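Local coordinates for DUF3299 domain-containing protein (Pseudomonas aeruginosa, PDB 4HSP) that is of unknown function but belongs to the OB clan, folds around a curled mixed beta-sheet, and assembles with further copies of itself, at residues L6-L11 and F77-Y82; I55-P60 and Y135-S140; G84-V89 and S128-A133. One frame throughout, in Å; residues are numbered along the deposited sequence.

Interaction 1: L6-L11 and F77-Y82; sequences LTWSQL and FLLVPY. With EDO (1,2-ethanediol), chain D; EDO (1,2-ethanediol), chain C.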
loop_
_atom_site.group_PDB
_atom_site.type_symbol
_atom_site.label_atom_id
_atom_site.label_comp_id
_atom_site.label_asym_id
_atom_site.label_seq_id
_atom_site.Cartn_x
_atom_site.Cartn_y
_atom_site.Cartn_z
ATOM N N LEU A 6 -2.665 23.350 -14.800
ATOM C CA LEU A 6 -1.241 23.637 -14.704
ATOM C C LEU A 6 -0.425 22.366 -14.868
ATOM O O LEU A 6 -0.941 21.269 -14.679
ATOM C CB LEU A 6 -0.914 24.279 -13.337
ATOM C CG LEU A 6 -1.573 25.635 -12.989
ATOM C CD1 LEU A 6 -1.090 26.104 -11.614
ATOM C CD2 LEU A 6 -1.279 26.692 -14.052
ATOM N N THR A 7 0.845 22.519 -15.266
ATOM C CA THR A 7 1.845 21.457 -15.292
ATOM C C THR A 7 2.828 21.840 -14.205
ATOM O O THR A 7 2.907 23.019 -13.862
ATOM C CB THR A 7 2.497 21.293 -16.664
ATOM O OG1 THR A 7 3.364 22.406 -16.918
ATOM C CG2 THR A 7 1.482 21.082 -17.798
ATOM N N TRP A 8 3.625 20.892 -13.695
ATOM C CA TRP A 8 4.610 21.235 -12.687
ATOM C C TRP A 8 5.675 22.185 -13.218
ATOM O O TRP A 8 6.160 22.997 -12.449
ATOM C CB TRP A 8 5.242 19.976 -12.112
ATOM C CG TRP A 8 4.292 19.292 -11.178
ATOM C CD1 TRP A 8 3.416 18.290 -11.486
ATOM C CD2 TRP A 8 3.976 19.707 -9.846
ATOM N NE1 TRP A 8 2.667 17.964 -10.378
ATOM C CE2 TRP A 8 3.015 18.799 -9.345
ATOM C CE3 TRP A 8 4.480 20.699 -8.991
ATOM C CZ2 TRP A 8 2.546 18.857 -8.025
ATOM C CZ3 TRP A 8 4.004 20.767 -7.692
ATOM C CH2 TRP A 8 3.042 19.860 -7.222
ATOM N N SER A 9 5.995 22.130 -14.519
ATOM C CA SER A 9 7.005 23.007 -15.131
ATOM C C SER A 9 6.554 24.470 -15.180
ATOM O O SER A 9 7.417 25.342 -15.260
ATOM C CB SER A 9 7.386 22.536 -16.534
ATOM O OG SER A 9 6.253 22.472 -17.382
ATOM N N GLN A 10 5.216 24.746 -15.110
ATOM C CA GLN A 10 4.666 26.114 -15.110
ATOM C C GLN A 10 4.846 26.772 -13.722
ATOM O O GLN A 10 4.608 27.973 -13.564
ATOM C CB GLN A 10 3.190 26.118 -15.508
ATOM C CG GLN A 10 2.909 25.803 -16.974
ATOM C CD GLN A 10 1.426 25.759 -17.224
ATOM O OE1 GLN A 10 0.799 24.705 -17.211
ATOM N NE2 GLN A 10 0.817 26.907 -17.392
ATOM N N LEU A 11 5.300 25.986 -12.727
ATOM C CA LEU A 11 5.512 26.472 -11.374
ATOM C C LEU A 11 6.961 26.898 -11.186
ATOM O O LEU A 11 7.301 27.425 -10.134
ATOM C CB LEU A 11 5.098 25.391 -10.354
ATOM C CG LEU A 11 3.664 25.450 -9.807
ATOM C CD1 LEU A 11 2.598 25.444 -10.936
ATOM C CD2 LEU A 11 3.439 24.343 -8.814
ATOM N N PHE A 77 -2.270 18.608 3.410
ATOM C CA PHE A 77 -1.232 17.800 2.805
ATOM C C PHE A 77 -0.354 18.572 1.853
ATOM O O PHE A 77 -0.715 19.663 1.419
ATOM C CB PHE A 77 -1.870 16.615 2.057
ATOM C CG PHE A 77 -2.801 16.961 0.927
ATOM C CD1 PHE A 77 -2.318 17.119 -0.371
ATOM C CD2 PHE A 77 -4.176 17.058 1.146
ATOM C CE1 PHE A 77 -3.184 17.380 -1.431
ATOM C CE2 PHE A 77 -5.045 17.318 0.088
ATOM C CZ PHE A 77 -4.545 17.459 -1.202
ATOM N N LEU A 78 0.792 17.964 1.480
ATOM C CA LEU A 78 1.658 18.482 0.421
ATOM C C LEU A 78 1.315 17.749 -0.871
ATOM O O LEU A 78 1.200 16.521 -0.865
ATOM C CB LEU A 78 3.156 18.318 0.739
ATOM C CG LEU A 78 3.714 18.889 2.058
ATOM C CD1 LEU A 78 5.192 18.495 2.231
ATOM C CD2 LEU A 78 3.537 20.437 2.162
ATOM N N LEU A 79 1.103 18.506 -1.960
ATOM C CA LEU A 79 0.930 18.001 -3.315
ATOM C C LEU A 79 2.295 18.085 -3.951
ATOM O O LEU A 79 2.942 19.139 -3.930
ATOM C CB LEU A 79 -0.132 18.785 -4.118
ATOM C CG LEU A 79 -0.515 18.193 -5.475
ATOM C CD1 LEU A 79 -1.238 16.807 -5.292
ATOM C CD2 LEU A 79 -1.374 19.162 -6.245
ATOM N N VAL A 80 2.781 16.938 -4.409
ATOM C CA VAL A 80 4.114 16.758 -4.982
ATOM C C VAL A 80 3.975 16.063 -6.361
ATOM O O VAL A 80 2.964 15.380 -6.610
ATOM C CB VAL A 80 5.003 15.942 -3.988
ATOM C CG1 VAL A 80 5.329 16.762 -2.729
ATOM C CG2 VAL A 80 4.317 14.634 -3.611
ATOM N N PRO A 81 4.985 16.188 -7.246
ATOM C CA PRO A 81 4.855 15.593 -8.588
ATOM C C PRO A 81 5.197 14.095 -8.656
ATOM O O PRO A 81 5.087 13.491 -9.723
ATOM C CB PRO A 81 5.847 16.414 -9.446
ATOM C CG PRO A 81 6.534 17.362 -8.513
ATOM C CD PRO A 81 6.251 16.948 -7.122
ATOM N N TYR A 82 5.672 13.512 -7.564
ATOM C CA TYR A 82 6.033 12.110 -7.596
ATOM C C TYR A 82 5.771 11.466 -6.263
ATOM O O TYR A 82 5.838 12.118 -5.209
ATOM C CB TYR A 82 7.491 11.867 -8.065
ATOM C CG TYR A 82 8.544 12.734 -7.418
ATOM C CD1 TYR A 82 8.925 13.939 -7.986
ATOM C CD2 TYR A 82 9.222 12.310 -6.279
ATOM C CE1 TYR A 82 9.902 14.737 -7.408
ATOM C CE2 TYR A 82 10.212 13.101 -5.692
ATOM C CZ TYR A 82 10.553 14.313 -6.267
ATOM O OH TYR A 82 11.524 15.120 -5.719
HETATM C C1 EDO D . -2.328 22.007 -19.730
HETATM O O1 EDO D . -3.234 22.233 -20.794
HETATM C C2 EDO D . -1.084 22.898 -19.904
HETATM O O2 EDO D . -1.145 23.975 -18.982
HETATM C C1 EDO C . -2.824 28.698 -17.113
HETATM O O1 EDO C . -2.472 27.581 -17.957
HETATM C C2 EDO C . -1.671 29.751 -16.986
HETATM O O2 EDO C . -2.012 30.773 -16.036
#
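W8 lays one face of its indole on P81, just beyond the end of strand 73-80, so that the loop following strand 4-5 closes against the curled beta-sheet of this OB-clan fold. The CB of W8 already heads for the other segment. With CG anti to the carbonyl carbon (chi1 -75°) and the ring plane turned nearly perpendicular to the plane of CA, CB and CG (chi2 94°), the indole turns a face to P81 CB and CG, the two side chains crossing at about a right angle. The five-membered ring comes first: P81 CB sits 3.5 Å from its centroid and only 3° off the normal, a CH-pi contact with an almost vertical approach. P81 CG continues the cover toward the fused bond, lying 3.7 Å from W8 CD2. W8 NE1 also passes over the proline, but its polar partner is P60 O on strand 55-68, and this hydrogen bond satisfies the buried indole nitrogen and fixes the ring's rotation.

Beyond the fused bond the ring runs on to the strand. W8 CZ2 meets V80 C obliquely at 3.6 Å and the side chain of L79 through CG at 4.0 Å. The segment's own frame is a short 3-10 segment, 8-11, in which L11 N reaches W8 O at 3.1 Å. At its start, Q10 OE1 folds back and accepts a hydrogen bond from T7 N at 2.9 Å. From 6-11, W8 alone reaches the other segment, and at its far corner W8 CH2 lies 3.4 Å from L79 O, which sits at the ring edge, near its plane.

Interaction 2: I55-P60 and Y135-S140; sequences IEAKLP and YRMQAS. With EDO (1,2-ethanediol), chain J; SO4 (sulfate ion), chain B.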
loop_
_atom_site.group_PDB
_atom_site.type_symbol
_atom_site.label_atom_id
_atom_site.label_comp_id
_atom_site.label_asym_id
_atom_site.label_seq_id
_atom_site.Cartn_x
_atom_site.Cartn_y
_atom_site.Cartn_z
ATOM N N ILE A 55 -5.273 32.661 -8.814
ATOM C CA ILE A 55 -6.036 31.996 -9.882
ATOM C C ILE A 55 -6.756 30.736 -9.350
ATOM O O ILE A 55 -6.423 30.235 -8.274
ATOM C CB ILE A 55 -5.133 31.662 -11.125
ATOM C CG1 ILE A 55 -4.201 30.456 -10.864
ATOM C CG2 ILE A 55 -4.376 32.911 -11.670
ATOM C CD1 ILE A 55 -3.646 29.843 -12.065
ATOM N N GLU A 56 -7.742 30.245 -10.115
ATOM C CA GLU A 56 -8.431 28.974 -9.886
ATOM C C GLU A 56 -7.626 27.976 -10.700
ATOM O O GLU A 56 -7.580 28.089 -11.919
ATOM C CB GLU A 56 -9.919 29.066 -10.321
ATOM C CG GLU A 56 -10.910 28.306 -9.449
ATOM C CD GLU A 56 -10.984 28.702 -7.982
ATOM O OE1 GLU A 56 -10.767 29.896 -7.662
ATOM O OE2 GLU A 56 -11.288 27.812 -7.152
ATOM N N ALA A 57 -6.888 27.087 -10.049
ATOM C CA ALA A 57 -5.993 26.162 -10.770
ATOM C C ALA A 57 -6.328 24.691 -10.542
ATOM O O ALA A 57 -7.088 24.359 -9.644
ATOM C CB ALA A 57 -4.543 26.428 -10.383
ATOM N N LYS A 58 -5.759 23.822 -11.379
ATOM C CA LYS A 58 -5.928 22.367 -11.353
ATOM C C LYS A 58 -4.548 21.755 -11.632
ATOM O O LYS A 58 -3.905 22.056 -12.641
ATOM C CB LYS A 58 -6.988 21.969 -12.390
ATOM C CG LYS A 58 -7.231 20.489 -12.592
ATOM C CD LYS A 58 -7.969 20.313 -13.915
ATOM C CE LYS A 58 -8.534 18.936 -14.110
ATOM N NZ LYS A 58 -9.159 18.812 -15.448
ATOM N N LEU A 59 -4.067 20.953 -10.713
ATOM C CA LEU A 59 -2.739 20.368 -10.844
ATOM C C LEU A 59 -2.754 18.881 -10.474
ATOM O O LEU A 59 -3.464 18.519 -9.524
ATOM C CB LEU A 59 -1.830 21.167 -9.893
ATOM C CG LEU A 59 -0.320 21.052 -9.949
ATOM C CD1 LEU A 59 0.251 21.375 -11.335
ATOM C CD2 LEU A 59 0.275 21.992 -8.914
ATOM N N PRO A 60 -2.029 17.989 -11.215
ATOM C CA PRO A 60 -1.997 16.563 -10.813
ATOM C C PRO A 60 -0.831 16.287 -9.858
ATOM O O PRO A 60 0.170 17.011 -9.859
ATOM C CB PRO A 60 -1.806 15.848 -12.147
ATOM C CG PRO A 60 -0.949 16.826 -12.949
ATOM C CD PRO A 60 -1.162 18.217 -12.397
ATOM N N TYR A 135 3.987 27.643 -2.738
ATOM C CA TYR A 135 2.598 27.698 -3.178
ATOM C C TYR A 135 1.643 27.091 -2.176
ATOM O O TYR A 135 1.997 26.156 -1.457
ATOM C CB TYR A 135 2.429 26.965 -4.526
ATOM C CG TYR A 135 3.338 27.491 -5.614
ATOM C CD1 TYR A 135 3.119 28.738 -6.194
ATOM C CD2 TYR A 135 4.461 26.767 -6.024
ATOM C CE1 TYR A 135 3.960 29.234 -7.192
ATOM C CE2 TYR A 135 5.312 27.259 -7.019
ATOM C CZ TYR A 135 5.051 28.490 -7.604
ATOM O OH TYR A 135 5.867 28.985 -8.589
ATOM N N ARG A 136 0.408 27.619 -2.159
ATOM C CA ARG A 136 -0.692 27.151 -1.323
ATOM C C ARG A 136 -1.961 26.994 -2.173
ATOM O O ARG A 136 -2.133 27.664 -3.199
ATOM C CB ARG A 136 -0.960 28.100 -0.134
ATOM C CG ARG A 136 0.138 28.198 0.901
ATOM C CD ARG A 136 -0.216 29.244 1.916
ATOM N NE ARG A 136 -0.808 28.651 3.115
ATOM C CZ ARG A 136 -0.304 28.773 4.340
ATOM N NH1 ARG A 136 0.799 29.489 4.545
ATOM N NH2 ARG A 136 -0.903 28.190 5.369
HETATM N N MSE A 137 -2.855 26.123 -1.724
HETATM C CA MSE A 137 -4.124 25.865 -2.389
HETATM C C MSE A 137 -5.205 25.495 -1.370
HETATM O O MSE A 137 -4.984 24.701 -0.451
HETATM C CB MSE A 137 -3.948 24.753 -3.424
HETATM C CG MSE A 137 -5.139 24.481 -4.314
HETATM SE SE MSE A 137 -4.477 23.693 -5.992
HETATM C CE MSE A 137 -5.134 24.990 -7.099
ATOM N N GLN A 138 -6.360 26.116 -1.529
ATOM C CA GLN A 138 -7.566 25.828 -0.786
ATOM C C GLN A 138 -8.390 25.047 -1.781
ATOM O O GLN A 138 -8.946 25.624 -2.717
ATOM C CB GLN A 138 -8.231 27.124 -0.289
ATOM C CG GLN A 138 -9.443 26.900 0.610
ATOM C CD GLN A 138 -9.118 26.172 1.897
ATOM O OE1 GLN A 138 -8.194 26.538 2.631
ATOM N NE2 GLN A 138 -9.892 25.131 2.203
ATOM N N ALA A 139 -8.327 23.727 -1.685
ATOM C CA ALA A 139 -8.979 22.849 -2.636
ATOM C C ALA A 139 -10.519 22.837 -2.526
ATOM O O ALA A 139 -11.080 22.770 -1.425
ATOM C CB ALA A 139 -8.442 21.437 -2.498
ATOM N N SER A 140 -11.174 22.880 -3.706
ATOM C CA SER A 140 -12.613 22.757 -3.961
ATOM C C SER A 140 -12.936 21.294 -4.261
ATOM O O SER A 140 -14.042 20.820 -3.970
ATOM C CB SER A 140 -13.029 23.601 -5.175
ATOM O OG SER A 140 -12.388 24.862 -5.278
HETATM C C1 EDO J . -3.907 27.351 2.768
HETATM O O1 EDO J . -2.887 26.498 2.226
HETATM C C2 EDO J . -4.938 27.816 1.692
HETATM O O2 EDO J . -4.505 29.035 1.087
HETATM S S SO4 B . -8.990 33.342 -12.448
HETATM O O1 SO4 B . -10.257 32.626 -12.272
HETATM O O2 SO4 B . -7.959 32.321 -12.441
HETATM O O3 SO4 B . -8.906 34.035 -13.739
HETATM O O4 SO4 B . -8.824 34.291 -11.343
#
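Two strands of the curled OB-type sheet, 55-68 and 132-144, face each other here through A57 and M137 instead of pairing: their touching parts run 89° apart, and no hydrogen bond joins them. Both pair with strands 115-118 and 120-122, so the sheet bends round and brings them together across its interior. M137 is a selenomethionine and buries more surface here than any other residue of the two segments. Its CG stands anti to the backbone N (chi1 -173°), which sends the chain straight across, and the bend about the CG-SE bond (chi3 -120°) turns the terminal methyl onto A57. That methyl, CE, lies 3.6 Å from A57 CB. F121 and V117 also touch M137.

At the rim, E56 bends at chi2 and brings OE2 to 3.7 Å from S140 OG, a loose approach, while its other oxygen, OE1, is held by T120. A sulfate, probably from the crystallisation liquor, is bound by E56 N, which reaches its O2 at 3.1 Å, and by R4. On the far strand R136 NE donates to O1 of an ethanediol at 3.1 Å. Back in the interior, M137 CE also touches the backbone, 3.3 Å from A57 O.

Interaction 3: G84-V89 and S128-A133; sequences GACIHV and SELAAA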
loop_
_atom_site.group_PDB
_atom_site.type_symbol
_atom_site.label_atom_id
_atom_site.label_comp_id
_atom_site.label_asym_id
_atom_site.label_seq_id
_atom_site.Cartn_x
_atom_site.Cartn_y
_atom_site.Cartn_z
ATOM N N GLY A 84 6.310 9.205 -3.072
ATOM C CA GLY A 84 7.434 8.977 -2.173
ATOM C C GLY A 84 8.185 10.215 -1.734
ATOM O O GLY A 84 8.997 10.132 -0.808
ATOM N N ALA A 85 7.937 11.364 -2.400
ATOM C CA ALA A 85 8.569 12.646 -2.093
ATOM C C ALA A 85 8.422 12.940 -0.631
ATOM O O ALA A 85 7.307 12.845 -0.110
ATOM C CB ALA A 85 7.941 13.751 -2.912
ATOM N N CYS A 86 9.577 13.192 0.045
ATOM C CA CYS A 86 9.798 13.514 1.464
ATOM C C CYS A 86 9.936 12.279 2.314
ATOM O O CYS A 86 10.461 12.384 3.416
ATOM C CB CYS A 86 8.722 14.440 2.031
ATOM S SG CYS A 86 8.425 15.928 1.041
ATOM N N ILE A 87 9.467 11.118 1.834
ATOM C CA ILE A 87 9.456 9.869 2.602
ATOM C C ILE A 87 10.526 8.890 2.132
ATOM O O ILE A 87 11.381 8.502 2.926
ATOM C CB ILE A 87 8.032 9.236 2.518
ATOM C CG1 ILE A 87 6.969 10.163 3.159
ATOM C CG2 ILE A 87 7.977 7.815 3.098
ATOM C CD1 ILE A 87 6.034 10.741 2.152
ATOM N N HIS A 88 10.450 8.455 0.875
ATOM C CA HIS A 88 11.366 7.471 0.307
ATOM C C HIS A 88 12.555 8.113 -0.405
ATOM O O HIS A 88 13.616 7.501 -0.488
ATOM C CB HIS A 88 10.609 6.525 -0.637
ATOM C CG HIS A 88 9.591 5.676 0.073
ATOM N ND1 HIS A 88 8.295 5.544 -0.408
ATOM C CD2 HIS A 88 9.710 4.949 1.211
ATOM C CE1 HIS A 88 7.678 4.747 0.444
ATOM N NE2 HIS A 88 8.489 4.375 1.441
ATOM N N VAL A 89 12.389 9.342 -0.877
ATOM C CA VAL A 89 13.420 10.142 -1.536
ATOM C C VAL A 89 13.389 11.539 -0.919
ATOM O O VAL A 89 12.352 11.901 -0.356
ATOM C CB VAL A 89 13.213 10.214 -3.088
ATOM C CG1 VAL A 89 13.542 8.881 -3.778
ATOM C CG2 VAL A 89 11.811 10.701 -3.447
ATOM N N SER A 128 6.661 23.345 6.805
ATOM C CA SER A 128 6.450 22.168 7.636
ATOM C C SER A 128 7.820 21.630 7.934
ATOM O O SER A 128 8.787 22.031 7.278
ATOM C CB SER A 128 5.540 21.139 6.960
ATOM O OG SER A 128 6.065 20.596 5.761
ATOM N N GLU A 129 7.932 20.765 8.929
ATOM C CA GLU A 129 9.221 20.189 9.289
ATOM C C GLU A 129 9.706 19.234 8.166
ATOM O O GLU A 129 10.909 19.003 8.009
ATOM C CB GLU A 129 9.088 19.469 10.627
ATOM C CG GLU A 129 10.344 19.447 11.470
ATOM C CD GLU A 129 10.077 18.911 12.863
ATOM O OE1 GLU A 129 9.304 19.558 13.609
ATOM O OE2 GLU A 129 10.597 17.819 13.190
ATOM N N LEU A 130 8.752 18.726 7.379
ATOM C CA LEU A 130 8.930 17.802 6.272
ATOM C C LEU A 130 9.473 18.499 5.050
ATOM O O LEU A 130 10.297 17.915 4.351
ATOM C CB LEU A 130 7.574 17.156 5.947
ATOM C CG LEU A 130 7.560 15.739 5.371
ATOM C CD1 LEU A 130 8.347 14.739 6.242
ATOM C CD2 LEU A 130 6.142 15.256 5.240
ATOM N N ALA A 131 8.974 19.717 4.746
ATOM C CA ALA A 131 9.372 20.497 3.584
ATOM C C ALA A 131 8.743 21.886 3.568
ATOM O O ALA A 131 7.676 22.101 4.127
ATOM C CB ALA A 131 8.979 19.762 2.313
ATOM N N ALA A 132 9.401 22.820 2.877
ATOM C CA ALA A 132 8.914 24.164 2.621
ATOM C C ALA A 132 8.267 24.188 1.239
ATOM O O ALA A 132 8.744 23.500 0.332
ATOM C CB ALA A 132 10.060 25.159 2.687
ATOM N N ALA A 133 7.176 24.970 1.077
ATOM C CA ALA A 133 6.466 25.147 -0.189
ATOM C C ALA A 133 6.362 26.634 -0.494
ATOM O O ALA A 133 6.311 27.444 0.436
ATOM C CB ALA A 133 5.085 24.504 -0.124
#
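C86 and L130 meet side by side, CB against CG at 3.8 Å, where the loop after strand 73-80 folds over the turn that leads into strand 132-144. Both CB atoms point across the gap, but the two side chains use different torsions. C86 has its sulfur anti to the carbonyl carbon and beside the backbone N (chi1 -51°). The backbone points CB at L130; chi1 carries SG on to A131, whose CB it approaches at 4.1 Å. L130 has its CG roughly anti to the backbone N, although chi1 of -150° is well short of a straight trans arrangement. The touch is made at the branch point, CG, with CD2 the next atom, 4.2 Å from C86 CB. V64 and L66 of strand 55-68 also touch this leucine, and A71 of a third subunit packs on it, so it joins loop, sheet and subunit interface. A131 is backed by L78 and I97.

Each backbone is held by its own bonds. G84 O accepts two N-H groups, from I87 at 2.9 Å and from H88 at 2.8 Å. Within that bend I87 CG2 rests over one face of the H88 imidazole, 3.8 Å above its plane. On the opposing segment, S128 OG donates to A131 O at 2.7 Å, arriving in the carbonyl plane on a lone pair; S128 N adds a weak bond to the same oxygen. The backbone geometry identifies both elements. A85 is extended and C86 has a positive phi of 87°, which makes G84-I87 a type II beta turn, whereas S128-A131, with E129 and L130 near helical angles, is close to a type I turn linking the antiparallel strands 126-127 and 132-144, as in a beta-hairpin.

All three contacts are tied to one curled mixed sheet and lie within the DUF3299 domain. Interactions 1 and 2 are neighbours, their centres about 10 Å apart, and strands 73-80 and 55-68 are adjacent in the sheet; along the chain their segments alternate. L11 O and Y135 OH probably share a hydrogen bond between them. Interaction 3 follows interaction 1 in sequence, their centres about 13 Å apart, and touches it where V80 meets A85. It is nested inside the loop closed by interaction 2, yet those two centres lie about 19 Å apart on opposite sides of the chain's centre, connected through strand 132-144. Segments of all three also reach a second subunit, W8 serving both internal contact and interface.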